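Local coordinates for protein polyphosphate kinase (Porphyromonas gingivalis, PDB 2O8R) that probably catalyses the reversible transfer of the terminal phosphate of ATP onto a growing polyphosphate chain, as a member of the polyphosphate kinase 1 family, at residues Val349-Tyr354 with Arg684-Lys689; Ser475-Met480 with Val611-Ala616; Leu646-Arg651 with Gln679-Arg684; Lys328-Ala333 with Glu338-Lys343. The protein carries 3 engineered substitutions. All coordinates share one frame; numbering follows the deposited sequence.

Contact 1 of 4, residues Val349-Tyr354 with Arg684-Lys689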
loop_
_atom_site.group_PDB
_atom_site.type_symbol
_atom_site.label_atom_id
_atom_site.label_comp_id
_atom_site.label_asym_id
_atom_site.label_seq_id
_atom_site.Cartn_x
_atom_site.Cartn_y
_atom_site.Cartn_z
ATOM N N VAL A 349 -2.541 8.631 -24.685
ATOM C CA VAL A 349 -1.934 7.598 -23.880
ATOM C C VAL A 349 -2.720 6.341 -23.792
ATOM O O VAL A 349 -3.951 6.381 -23.733
ATOM C CB VAL A 349 -1.689 7.983 -22.404
ATOM C CG1 VAL A 349 -0.685 9.097 -22.289
ATOM C CG2 VAL A 349 -3.024 8.285 -21.672
ATOM N N PRO A 350 -2.021 5.269 -24.111
ATOM C CA PRO A 350 -1.096 4.259 -23.677
ATOM C C PRO A 350 -0.038 4.376 -24.786
ATOM O O PRO A 350 1.147 4.209 -24.527
ATOM C CB PRO A 350 -1.886 2.962 -23.787
ATOM C CG PRO A 350 -3.247 3.361 -24.310
ATOM C CD PRO A 350 -2.997 4.655 -25.013
ATOM N N TYR A 351 -0.503 4.732 -25.995
ATOM C CA TYR A 351 0.283 4.880 -27.230
ATOM C C TYR A 351 1.528 5.758 -27.066
ATOM O O TYR A 351 2.602 5.402 -27.536
ATOM C CB TYR A 351 -0.597 5.436 -28.363
ATOM C CG TYR A 351 -1.970 4.780 -28.501
ATOM C CD1 TYR A 351 -2.089 3.444 -28.851
ATOM C CD2 TYR A 351 -3.141 5.505 -28.303
ATOM C CE1 TYR A 351 -3.323 2.836 -28.982
ATOM C CE2 TYR A 351 -4.387 4.894 -28.412
ATOM C CZ TYR A 351 -4.470 3.558 -28.767
ATOM O OH TYR A 351 -5.694 2.927 -28.903
ATOM N N TYR A 352 1.373 6.896 -26.400
ATOM C CA TYR A 352 2.500 7.715 -25.984
ATOM C C TYR A 352 2.725 7.482 -24.501
ATOM O O TYR A 352 1.836 6.940 -23.834
ATOM C CB TYR A 352 2.195 9.186 -26.203
ATOM C CG TYR A 352 2.221 9.631 -27.647
ATOM C CD1 TYR A 352 3.361 10.209 -28.190
ATOM C CD2 TYR A 352 1.101 9.495 -28.460
ATOM C CE1 TYR A 352 3.399 10.629 -29.496
ATOM C CE2 TYR A 352 1.127 9.905 -29.782
ATOM C CZ TYR A 352 2.281 10.474 -30.297
ATOM O OH TYR A 352 2.315 10.895 -31.614
ATOM N N THR A 353 3.896 7.883 -23.987
ATOM C CA THR A 353 4.183 7.793 -22.550
ATOM C C THR A 353 3.298 8.698 -21.741
ATOM O O THR A 353 2.666 9.612 -22.263
ATOM C CB THR A 353 5.639 8.207 -22.158
ATOM O OG1 THR A 353 6.225 9.005 -23.193
ATOM C CG2 THR A 353 6.511 6.983 -21.852
ATOM N N TYR A 354 3.290 8.438 -20.443
ATOM C CA TYR A 354 2.669 9.307 -19.476
ATOM C C TYR A 354 3.666 10.366 -19.009
ATOM O O TYR A 354 3.295 11.342 -18.350
ATOM C CB TYR A 354 2.205 8.471 -18.290
ATOM C CG TYR A 354 0.891 7.752 -18.506
ATOM C CD1 TYR A 354 0.840 6.524 -19.157
ATOM C CD2 TYR A 354 -0.302 8.298 -18.044
ATOM C CE1 TYR A 354 -0.367 5.855 -19.348
ATOM C CE2 TYR A 354 -1.512 7.641 -18.235
ATOM C CZ TYR A 354 -1.542 6.418 -18.882
ATOM O OH TYR A 354 -2.750 5.767 -19.053
ATOM N N ARG A 684 -0.249 1.978 -34.789
ATOM C CA ARG A 684 0.502 2.006 -36.049
ATOM C C ARG A 684 0.463 3.381 -36.690
ATOM O O ARG A 684 1.479 3.869 -37.186
ATOM C CB ARG A 684 0.015 0.934 -37.022
ATOM C CG ARG A 684 0.419 -0.468 -36.598
ATOM C CD ARG A 684 -0.063 -1.543 -37.549
ATOM N NE ARG A 684 -0.266 -2.801 -36.831
ATOM C CZ ARG A 684 -1.449 -3.386 -36.646
ATOM N NH1 ARG A 684 -2.559 -2.844 -37.150
ATOM N NH2 ARG A 684 -1.520 -4.528 -35.968
ATOM N N TYR A 685 -0.711 4.003 -36.660
ATOM C CA TYR A 685 -0.906 5.333 -37.227
ATOM C C TYR A 685 0.027 6.356 -36.569
ATOM O O TYR A 685 0.711 7.110 -37.259
ATOM C CB TYR A 685 -2.382 5.729 -37.081
ATOM C CG TYR A 685 -2.695 7.198 -37.256
ATOM C CD1 TYR A 685 -2.962 7.730 -38.508
ATOM C CD2 TYR A 685 -2.756 8.048 -36.163
ATOM C CE1 TYR A 685 -3.259 9.078 -38.664
ATOM C CE2 TYR A 685 -3.058 9.385 -36.311
ATOM C CZ TYR A 685 -3.309 9.899 -37.564
ATOM O OH TYR A 685 -3.599 11.247 -37.706
ATOM N N LEU A 686 0.061 6.350 -35.236
ATOM C CA LEU A 686 0.821 7.321 -34.461
ATOM C C LEU A 686 2.312 7.059 -34.550
ATOM O O LEU A 686 3.108 7.994 -34.606
ATOM C CB LEU A 686 0.365 7.328 -32.998
ATOM C CG LEU A 686 -0.976 8.032 -32.754
ATOM C CD1 LEU A 686 -1.542 7.721 -31.394
ATOM C CD2 LEU A 686 -0.820 9.521 -32.914
ATOM N N LYS A 687 2.685 5.784 -34.571
ATOM C CA LYS A 687 4.077 5.408 -34.725
ATOM C C LYS A 687 4.516 5.817 -36.127
ATOM O O LYS A 687 5.590 6.390 -36.309
ATOM C CB LYS A 687 4.243 3.909 -34.516
ATOM C CG LYS A 687 5.685 3.438 -34.498
ATOM C CD LYS A 687 5.758 1.917 -34.564
ATOM C CE LYS A 687 7.196 1.470 -34.795
ATOM N NZ LYS A 687 7.308 -0.013 -34.814
ATOM N N GLY A 688 3.653 5.545 -37.103
ATOM C CA GLY A 688 3.868 5.966 -38.480
ATOM C C GLY A 688 4.286 7.418 -38.542
ATOM O O GLY A 688 5.394 7.732 -38.957
ATOM N N LYS A 689 3.419 8.302 -38.071
ATOM C CA LYS A 689 3.697 9.725 -38.156
ATOM C C LYS A 689 4.998 10.143 -37.439
ATOM O O LYS A 689 5.598 11.154 -37.794
ATOM C CB LYS A 689 2.486 10.557 -37.692
ATOM C CG LYS A 689 2.471 10.875 -36.219
ATOM C CD LYS A 689 2.035 12.312 -35.977
ATOM C CE LYS A 689 2.068 12.646 -34.493
ATOM N NZ LYS A 689 1.441 13.949 -34.205
#

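Contact 2 of 4, residues Ser475-Met480 with Val611-Ala616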
loop_
_atom_site.group_PDB
_atom_site.type_symbol
_atom_site.label_atom_id
_atom_site.label_comp_id
_atom_site.label_asym_id
_atom_site.label_seq_id
_atom_site.Cartn_x
_atom_site.Cartn_y
_atom_site.Cartn_z
ATOM N N SER A 475 -7.080 4.443 -22.081
ATOM C CA SER A 475 -6.846 5.304 -23.222
ATOM C C SER A 475 -7.406 6.692 -22.872
ATOM O O SER A 475 -8.561 6.819 -22.447
ATOM C CB SER A 475 -7.495 4.703 -24.476
ATOM O OG SER A 475 -7.571 5.626 -25.548
ATOM N N ASP A 476 -6.578 7.723 -23.022
ATOM C CA ASP A 476 -6.988 9.100 -22.731
ATOM C C ASP A 476 -6.276 10.088 -23.648
ATOM O O ASP A 476 -5.272 9.748 -24.296
ATOM C CB ASP A 476 -6.664 9.467 -21.283
ATOM C CG ASP A 476 -7.730 9.045 -20.320
ATOM O OD1 ASP A 476 -8.914 9.339 -20.569
ATOM O OD2 ASP A 476 -7.373 8.430 -19.297
ATOM N N THR A 477 -6.765 11.325 -23.670
ATOM C CA THR A 477 -6.193 12.347 -24.538
ATOM C C THR A 477 -5.849 13.651 -23.796
ATOM O O THR A 477 -6.651 14.188 -23.020
ATOM C CB THR A 477 -7.125 12.603 -25.718
ATOM O OG1 THR A 477 -7.338 11.364 -26.412
ATOM C CG2 THR A 477 -6.512 13.598 -26.676
ATOM N N THR A 478 -4.635 14.139 -24.029
ATOM C CA THR A 478 -4.129 15.312 -23.338
ATOM C C THR A 478 -3.650 16.366 -24.335
ATOM O O THR A 478 -2.855 16.067 -25.238
ATOM C CB THR A 478 -2.972 14.931 -22.403
ATOM O OG1 THR A 478 -3.469 14.092 -21.352
ATOM C CG2 THR A 478 -2.335 16.170 -21.797
ATOM N N LEU A 479 -4.153 17.589 -24.161
ATOM C CA LEU A 479 -3.716 18.743 -24.921
ATOM C C LEU A 479 -2.724 19.554 -24.116
ATOM O O LEU A 479 -2.956 19.840 -22.950
ATOM C CB LEU A 479 -4.909 19.642 -25.242
ATOM C CG LEU A 479 -4.546 20.905 -26.026
ATOM C CD1 LEU A 479 -4.014 20.519 -27.396
ATOM C CD2 LEU A 479 -5.728 21.853 -26.142
HETATM N N MSE A 480 -1.623 19.943 -24.745
HETATM C CA MSE A 480 -0.661 20.820 -24.099
HETATM C C MSE A 480 -0.508 22.067 -24.947
HETATM O O MSE A 480 -0.099 21.990 -26.102
HETATM C CB MSE A 480 0.664 20.093 -23.907
HETATM C CG MSE A 480 0.513 18.919 -22.969
HETATM SE SE MSE A 480 2.088 17.798 -22.760
HETATM C CE MSE A 480 3.043 18.777 -21.384
ATOM N N VAL A 611 -13.319 20.615 -32.989
ATOM C CA VAL A 611 -13.119 19.446 -32.151
ATOM C C VAL A 611 -12.901 19.833 -30.698
ATOM O O VAL A 611 -12.072 20.695 -30.391
ATOM C CB VAL A 611 -11.957 18.588 -32.652
ATOM C CG1 VAL A 611 -11.748 17.383 -31.745
ATOM C CG2 VAL A 611 -12.220 18.148 -34.085
ATOM N N PHE A 612 -13.659 19.200 -29.804
ATOM C CA PHE A 612 -13.471 19.428 -28.379
ATOM C C PHE A 612 -12.979 18.192 -27.652
ATOM O O PHE A 612 -13.346 17.067 -27.987
ATOM C CB PHE A 612 -14.752 19.921 -27.735
ATOM C CG PHE A 612 -15.181 21.272 -28.201
ATOM C CD1 PHE A 612 -14.797 22.411 -27.506
ATOM C CD2 PHE A 612 -15.973 21.410 -29.332
ATOM C CE1 PHE A 612 -15.195 23.665 -27.932
ATOM C CE2 PHE A 612 -16.369 22.652 -29.766
ATOM C CZ PHE A 612 -15.983 23.781 -29.063
ATOM N N ILE A 613 -12.138 18.435 -26.653
ATOM C CA ILE A 613 -11.642 17.423 -25.734
ATOM C C ILE A 613 -12.291 17.711 -24.382
ATOM O O ILE A 613 -12.228 18.856 -23.905
ATOM C CB ILE A 613 -10.094 17.518 -25.647
ATOM C CG1 ILE A 613 -9.461 16.646 -26.719
ATOM C CG2 ILE A 613 -9.536 17.121 -24.283
ATOM C CD1 ILE A 613 -7.982 16.871 -26.841
ATOM N N SER A 614 -12.937 16.708 -23.775
ATOM C CA SER A 614 -13.620 16.962 -22.497
ATOM C C SER A 614 -13.279 16.086 -21.304
ATOM O O SER A 614 -12.791 14.966 -21.438
ATOM C CB SER A 614 -15.135 16.978 -22.673
ATOM O OG SER A 614 -15.739 17.527 -21.509
ATOM N N SER A 615 -13.561 16.631 -20.124
ATOM C CA SER A 615 -13.501 15.888 -18.873
ATOM C C SER A 615 -14.847 15.252 -18.559
ATOM O O SER A 615 -14.928 14.325 -17.764
ATOM C CB SER A 615 -13.098 16.814 -17.723
ATOM O OG SER A 615 -14.150 17.705 -17.411
ATOM N N ALA A 616 -15.903 15.741 -19.200
ATOM C CA ALA A 616 -17.256 15.279 -18.903
ATOM C C ALA A 616 -17.818 14.292 -19.917
ATOM O O ALA A 616 -17.595 14.430 -21.120
ATOM C CB ALA A 616 -18.196 16.469 -18.784
#

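Contact 3 of 4, residues Leu646-Arg651 with Gln679-Arg684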
loop_
_atom_site.group_PDB
_atom_site.type_symbol
_atom_site.label_atom_id
_atom_site.label_comp_id
_atom_site.label_asym_id
_atom_site.label_seq_id
_atom_site.Cartn_x
_atom_site.Cartn_y
_atom_site.Cartn_z
ATOM N N LEU A 646 -10.534 8.886 -34.573
ATOM C CA LEU A 646 -11.943 8.527 -34.437
ATOM C C LEU A 646 -12.461 7.765 -35.649
ATOM O O LEU A 646 -13.311 6.895 -35.509
ATOM C CB LEU A 646 -12.789 9.766 -34.198
ATOM C CG LEU A 646 -12.514 10.432 -32.856
ATOM C CD1 LEU A 646 -13.449 11.579 -32.702
ATOM C CD2 LEU A 646 -12.667 9.451 -31.690
ATOM N N GLU A 647 -11.939 8.085 -36.832
ATOM C CA GLU A 647 -12.314 7.375 -38.049
ATOM C C GLU A 647 -11.792 5.970 -37.985
ATOM O O GLU A 647 -12.517 5.022 -38.295
ATOM C CB GLU A 647 -11.801 8.080 -39.304
ATOM C CG GLU A 647 -12.680 9.234 -39.750
ATOM C CD GLU A 647 -12.074 10.015 -40.886
ATOM O OE1 GLU A 647 -11.256 9.435 -41.636
ATOM O OE2 GLU A 647 -12.418 11.208 -41.028
ATOM N N ILE A 648 -10.543 5.823 -37.550
ATOM C CA ILE A 648 -10.030 4.483 -37.255
ATOM C C ILE A 648 -10.980 3.728 -36.315
ATOM O O ILE A 648 -11.313 2.574 -36.569
ATOM C CB ILE A 648 -8.626 4.517 -36.663
ATOM C CG1 ILE A 648 -7.682 5.233 -37.629
ATOM C CG2 ILE A 648 -8.159 3.104 -36.362
ATOM C CD1 ILE A 648 -6.231 5.196 -37.249
ATOM N N GLN A 649 -11.448 4.380 -35.253
ATOM C CA GLN A 649 -12.368 3.692 -34.362
ATOM C C GLN A 649 -13.652 3.275 -35.089
ATOM O O GLN A 649 -14.104 2.140 -34.938
ATOM C CB GLN A 649 -12.647 4.488 -33.078
ATOM C CG GLN A 649 -11.399 4.764 -32.242
ATOM C CD GLN A 649 -11.698 5.000 -30.767
ATOM O OE1 GLN A 649 -12.750 5.530 -30.407
ATOM N NE2 GLN A 649 -10.765 4.604 -29.905
ATOM N N LEU A 650 -14.209 4.163 -35.912
ATOM C CA LEU A 650 -15.469 3.865 -36.623
ATOM C C LEU A 650 -15.297 2.848 -37.737
ATOM O O LEU A 650 -16.286 2.361 -38.283
ATOM C CB LEU A 650 -16.100 5.128 -37.202
ATOM C CG LEU A 650 -16.736 6.090 -36.208
ATOM C CD1 LEU A 650 -17.172 7.306 -36.986
ATOM C CD2 LEU A 650 -17.910 5.439 -35.449
ATOM N N ARG A 651 -14.042 2.539 -38.058
ATOM C CA ARG A 651 -13.693 1.582 -39.099
ATOM C C ARG A 651 -13.442 0.194 -38.501
ATOM O O ARG A 651 -13.448 -0.804 -39.241
ATOM C CB ARG A 651 -12.453 2.069 -39.857
ATOM C CG ARG A 651 -12.301 1.557 -41.289
ATOM C CD ARG A 651 -10.986 2.043 -41.923
ATOM N NE ARG A 651 -10.758 3.462 -41.651
ATOM C CZ ARG A 651 -9.563 4.045 -41.651
ATOM N NH1 ARG A 651 -8.473 3.333 -41.915
ATOM N NH2 ARG A 651 -9.452 5.338 -41.380
ATOM N N GLN A 679 -7.362 -0.347 -31.628
ATOM C CA GLN A 679 -6.277 -0.164 -30.676
ATOM C C GLN A 679 -4.933 -0.593 -31.255
ATOM O O GLN A 679 -3.895 -0.006 -30.927
ATOM C CB GLN A 679 -6.595 -0.805 -29.315
ATOM C CG GLN A 679 -7.613 0.030 -28.493
ATOM C CD GLN A 679 -7.968 -0.567 -27.118
ATOM O OE1 GLN A 679 -7.350 -1.521 -26.646
ATOM N NE2 GLN A 679 -8.953 0.018 -26.471
ATOM N N ALA A 680 -4.947 -1.581 -32.144
ATOM C CA ALA A 680 -3.740 -1.878 -32.918
ATOM C C ALA A 680 -3.470 -0.762 -33.932
ATOM O O ALA A 680 -2.392 -0.172 -33.956
ATOM C CB ALA A 680 -3.856 -3.216 -33.606
ATOM N N ALA A 681 -4.481 -0.442 -34.729
ATOM C CA ALA A 681 -4.314 0.488 -35.838
ATOM C C ALA A 681 -3.884 1.895 -35.423
ATOM O O ALA A 681 -3.071 2.528 -36.107
ATOM C CB ALA A 681 -5.583 0.545 -36.658
ATOM N N ILE A 682 -4.440 2.379 -34.313
ATOM C CA ILE A 682 -4.126 3.711 -33.810
ATOM C C ILE A 682 -2.651 3.780 -33.429
ATOM O O ILE A 682 -1.973 4.780 -33.700
ATOM C CB ILE A 682 -4.995 4.095 -32.609
ATOM C CG1 ILE A 682 -6.410 4.433 -33.064
ATOM C CG2 ILE A 682 -4.413 5.293 -31.874
ATOM C CD1 ILE A 682 -7.341 4.774 -31.898
ATOM N N TYR A 683 -2.149 2.706 -32.829
ATOM C CA TYR A 683 -0.743 2.661 -32.502
ATOM C C TYR A 683 0.131 2.725 -33.751
ATOM O O TYR A 683 1.127 3.451 -33.769
ATOM C CB TYR A 683 -0.396 1.439 -31.681
ATOM C CG TYR A 683 1.068 1.401 -31.317
ATOM C CD1 TYR A 683 1.571 2.223 -30.314
ATOM C CD2 TYR A 683 1.953 0.553 -31.977
ATOM C CE1 TYR A 683 2.913 2.201 -29.966
ATOM C CE2 TYR A 683 3.304 0.523 -31.636
ATOM C CZ TYR A 683 3.773 1.352 -30.629
ATOM O OH TYR A 683 5.102 1.335 -30.283
ATOM N N ARG A 684 -0.249 1.978 -34.789
ATOM C CA ARG A 684 0.502 2.006 -36.049
ATOM C C ARG A 684 0.463 3.381 -36.690
ATOM O O ARG A 684 1.479 3.869 -37.186
ATOM C CB ARG A 684 0.015 0.934 -37.022
ATOM C CG ARG A 684 0.419 -0.468 -36.598
ATOM C CD ARG A 684 -0.063 -1.543 -37.549
ATOM N NE ARG A 684 -0.266 -2.801 -36.831
ATOM C CZ ARG A 684 -1.449 -3.386 -36.646
ATOM N NH1 ARG A 684 -2.559 -2.844 -37.150
ATOM N NH2 ARG A 684 -1.520 -4.528 -35.968
#

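Contact 4 of 4, residues Lys328-Ala333 with Glu338-Lys343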
loop_
_atom_site.group_PDB
_atom_site.type_symbol
_atom_site.label_atom_id
_atom_site.label_comp_id
_atom_site.label_asym_id
_atom_site.label_seq_id
_atom_site.Cartn_x
_atom_site.Cartn_y
_atom_site.Cartn_z
ATOM N N LYS A 328 9.007 12.977 -31.307
ATOM C CA LYS A 328 10.360 13.359 -31.753
ATOM C C LYS A 328 10.530 14.872 -31.695
ATOM O O LYS A 328 11.540 15.371 -31.199
ATOM C CB LYS A 328 10.671 12.873 -33.182
ATOM C CG LYS A 328 10.224 11.451 -33.545
ATOM C CD LYS A 328 10.915 10.360 -32.724
ATOM C CE LYS A 328 11.973 9.617 -33.530
ATOM N NZ LYS A 328 11.419 8.429 -34.237
ATOM N N HIS A 329 9.516 15.580 -32.186
ATOM C CA HIS A 329 9.486 17.034 -32.223
ATOM C C HIS A 329 9.731 17.632 -30.850
ATOM O O HIS A 329 10.683 18.400 -30.659
ATOM C CB HIS A 329 8.133 17.493 -32.730
ATOM C CG HIS A 329 8.212 18.622 -33.696
ATOM N ND1 HIS A 329 8.195 18.432 -35.061
ATOM C CD2 HIS A 329 8.324 19.958 -33.500
ATOM C CE1 HIS A 329 8.282 19.604 -35.665
ATOM N NE2 HIS A 329 8.362 20.547 -34.740
ATOM N N LEU A 330 8.879 17.265 -29.896
ATOM C CA LEU A 330 9.079 17.640 -28.495
ATOM C C LEU A 330 10.474 17.293 -27.997
ATOM O O LEU A 330 11.131 18.119 -27.361
ATOM C CB LEU A 330 8.064 16.945 -27.598
ATOM C CG LEU A 330 6.939 17.774 -27.004
ATOM C CD1 LEU A 330 6.444 17.053 -25.792
ATOM C CD2 LEU A 330 7.424 19.152 -26.619
ATOM N N GLU A 331 10.920 16.073 -28.295
ATOM C CA GLU A 331 12.205 15.582 -27.809
ATOM C C GLU A 331 13.382 16.378 -28.354
ATOM O O GLU A 331 14.430 16.447 -27.722
ATOM C CB GLU A 331 12.388 14.104 -28.151
ATOM C CG GLU A 331 11.449 13.163 -27.420
ATOM C CD GLU A 331 11.689 13.102 -25.924
ATOM O OE1 GLU A 331 12.810 13.400 -25.464
ATOM O OE2 GLU A 331 10.746 12.740 -25.203
ATOM N N GLN A 332 13.213 16.991 -29.520
ATOM C CA GLN A 332 14.335 17.682 -30.135
ATOM C C GLN A 332 14.313 19.196 -29.930
ATOM O O GLN A 332 15.160 19.910 -30.467
ATOM C CB GLN A 332 14.521 17.267 -31.612
ATOM C CG GLN A 332 13.395 17.629 -32.591
ATOM C CD GLN A 332 13.383 16.735 -33.840
ATOM O OE1 GLN A 332 13.739 15.549 -33.784
ATOM N NE2 GLN A 332 12.957 17.300 -34.967
ATOM N N ALA A 333 13.349 19.677 -29.148
ATOM C CA ALA A 333 13.340 21.070 -28.686
ATOM C C ALA A 333 14.387 21.272 -27.566
ATOM O O ALA A 333 14.813 20.306 -26.935
ATOM C CB ALA A 333 11.938 21.464 -28.216
ATOM N N GLU A 338 9.929 24.922 -23.854
ATOM C CA GLU A 338 10.196 25.634 -25.082
ATOM C C GLU A 338 9.348 25.047 -26.191
ATOM O O GLU A 338 8.716 25.785 -26.932
ATOM C CB GLU A 338 11.683 25.597 -25.430
ATOM C CG GLU A 338 12.474 26.779 -24.889
ATOM C CD GLU A 338 12.427 27.995 -25.811
ATOM O OE1 GLU A 338 11.328 28.548 -26.055
ATOM O OE2 GLU A 338 13.502 28.400 -26.304
ATOM N N GLY A 339 9.307 23.719 -26.273
ATOM C CA GLY A 339 8.485 23.017 -27.261
ATOM C C GLY A 339 7.025 23.434 -27.264
ATOM O O GLY A 339 6.475 23.733 -28.325
ATOM N N ILE A 340 6.400 23.471 -26.080
ATOM C CA ILE A 340 4.978 23.828 -25.974
ATOM C C ILE A 340 4.742 25.313 -26.251
ATOM O O ILE A 340 3.663 25.702 -26.706
ATOM C CB ILE A 340 4.372 23.518 -24.586
ATOM C CG1 ILE A 340 5.131 22.405 -23.860
ATOM C CG2 ILE A 340 2.894 23.208 -24.722
ATOM C CD1 ILE A 340 4.532 21.041 -23.972
ATOM N N ARG A 341 5.749 26.135 -25.947
ATOM C CA ARG A 341 5.705 27.574 -26.212
ATOM C C ARG A 341 5.608 27.818 -27.710
ATOM O O ARG A 341 4.915 28.735 -28.144
ATOM C CB ARG A 341 6.951 28.273 -25.658
ATOM C CG ARG A 341 6.800 29.788 -25.511
ATOM C CD ARG A 341 8.147 30.512 -25.463
ATOM N NE ARG A 341 8.953 30.244 -26.656
ATOM C CZ ARG A 341 8.807 30.856 -27.831
ATOM N NH1 ARG A 341 7.886 31.799 -28.009
ATOM N NH2 ARG A 341 9.594 30.516 -28.842
ATOM N N ARG A 342 6.293 26.962 -28.471
ATOM C CA ARG A 342 6.338 27.068 -29.919
ATOM C C ARG A 342 5.128 26.429 -30.610
ATOM O O ARG A 342 4.671 26.924 -31.632
ATOM C CB ARG A 342 7.651 26.475 -30.443
ATOM C CG ARG A 342 8.869 27.381 -30.211
ATOM C CD ARG A 342 10.194 26.612 -30.153
ATOM N NE ARG A 342 10.412 25.723 -31.298
ATOM C CZ ARG A 342 11.562 25.103 -31.566
ATOM N NH1 ARG A 342 12.626 25.278 -30.783
ATOM N NH2 ARG A 342 11.650 24.308 -32.626
ATOM N N LYS A 343 4.611 25.344 -30.043
ATOM C CA LYS A 343 3.541 24.585 -30.685
ATOM C C LYS A 343 2.663 23.817 -29.690
ATOM O O LYS A 343 3.090 23.502 -28.585
ATOM C CB LYS A 343 4.163 23.606 -31.682
ATOM C CG LYS A 343 3.167 22.856 -32.545
ATOM C CD LYS A 343 3.847 22.068 -33.665
ATOM C CE LYS A 343 4.870 21.074 -33.131
ATOM N NZ LYS A 343 5.138 19.967 -34.091
#

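Contact 1 of 4, residues Val349-Tyr354 with Arg684-Lys689
L686, on helix 678-691, reaches with its two methyl branches toward two consecutive tyrosines of the loop that follows strand 345-349. This loop belongs to the first phospholipase D-like C-terminal domain, and the helix packs against it. The Y352 side chain crosses that of L686 at about a right angle and presents its rim: CD2 of L686 lies near the ring plane, 3.7 Å from CE2 of Y352. L686 CD1 lies between the tyrosines and touches both, 3.8 Å from Y352 CE2 and 3.9 Å from Y351 CB, placed obliquely to the Y351 ring. CG of Y352 is anti to its carbonyl carbon (chi1 -74°), which carries the far end of the ring to the helix although its CB does not aim there. K689 bends at chi2 (138°) and passes its CE 3.4 Å from Y352 OH. Y352 OH is hydrogen-bonded to E690, and K689 NZ forms a salt bridge with E641 of helix 636-651. P350 CD sits over one face of the Y351 ring, 3.4 Å above its plane. The contact across the segments is apolar, through the leucine methyls, while carboxylates of the two C-terminal helices hold the tyrosine hydroxyl and the lysine ammonium.

Contact 2 of 4, residues Ser475-Met480 with Val611-Ala616
T477 and I613 meet methyl to methyl between two beta-sheets, one from each phospholipase D-like C-terminal domain of this PPK1-family kinase. T477 CG2 lies 3.6 Å from I613 CD1, and the two side chains cross at about a right angle. L479, two residues along strand 474-481, adds a looser contact through CB, 4.4 Å from the same CD1. The closest CA atoms, those of T477 and I613, are 7.5 Å apart, so side chains bridge the gap. In T477 the methyl is anti to the backbone N while OG1 stands beside that N (chi1 -57°); the methyl thus faces I613 and the hydroxyl is hydrogen-bonded to S598. L346 of strand 345-349 touches both L479 and I613, extending the apolar layer. Next to T477, D476 OD1 is hydrogen-bonded to ND1 of H597, a predicted ATP-binding residue. Strand 610-614 finishes just beyond I613 in an ST turn, where A616 N donates to S614 OG at 2.9 Å with an N-H...O angle of 167°.

Contact 3 of 4, residues Leu646-Arg651 with Gln679-Arg684
Two helices, 636-651 and 678-691, pack nearly antiparallel here, I648 of the first meeting A681 and I682 of the second. The first helix falls in the phospholipase D-like second C-terminal domain, and the second runs on toward the end of the modelled chain. Over these segments the axes approach to 9.4 Å, with 150° between their N-to-C directions. Of the I648 branches it is CG2 that does the touching: it lies 3.6 Å from A681 CB and 4.0 Å from I682 CG1. CG2 is anti to the backbone N, the other branch standing beside that N (chi1 -58°). The small A681 side chain faces the partner helix directly, whereas I682 has to reach in with the end of its chain. That end, CD1, meets Q649 along its flank, 4.1 Å from CG and 4.0 Å from NE2. The Q649 amide is engaged at both ends, NE2 donating to E596 OE1 and OE1 accepting from K542, so its orientation is fixed by polar partners while I682 packs against it. Both helices are tied to one carboxylate, because Q679 NE2 donates to the other oxygen of E596, OE2.

Contact 4 of 4, residues Lys328-Ala333 with Glu338-Lys343
A sharp turn joins short helices 328-331 and 336-342 and brings the CA atoms of A333 and G339 to 5.4 Å. At this narrow point A333 CB lies 3.9 Å from G339 CA. CD2 of L330 comes down on the same glycine, 4.1 Å from its CA, and the leucine methyl and the alanine CB thus both pack on the G339 backbone. L330 CD2 also reaches I340 CD1, more loosely. These two short helices and the turn joining them lie ahead of strand 345-349 of the first phospholipase D-like sheet, away from the predicted ATP and magnesium sites, and Y345 of that strand touches both H329 and L330. Where helix 336-342 gives way to extended backbone, K343 sends its side chain back across the gap. Its CG is anti to the backbone N (chi1 -173°) and the chain bends at chi3 (57°), which sets NZ over the centre of the H329 imidazole, 3.2 Å above the ring plane. The methylene below the amine makes a CH-pi contact, K343 CE standing 4.0 Å from the ring centroid and 29° off its normal. On the second helix, E338 OE1 accepts from R341 NE at 3.0 Å in a salt bridge, the carboxylate oxygen lying close to the guanidinium plane.

Contact 4 closes first along the chain, before contact 1 opens; contacts 2 and 3 follow in series, both within the span that contact 1 brackets. Contacts 1 and 3 share helix 678-691 and R684, their centres 11 Å apart, and Y351 packs on I682 and Y683. Contacts 1 and 2 have centres 15 Å apart and meet through neighbouring antiparallel strands, V349 N probably bonding to D476 O. Contact 4 lies about 20 Å from contact 2 between centres, touching it where I340 CG2 packs on M480 O. Contacts 1 to 3 bring the two C-terminal domains and helix 678-691 together within about 10 Å of H597, predicted to bind ATP; contact 4 lies away from these sites.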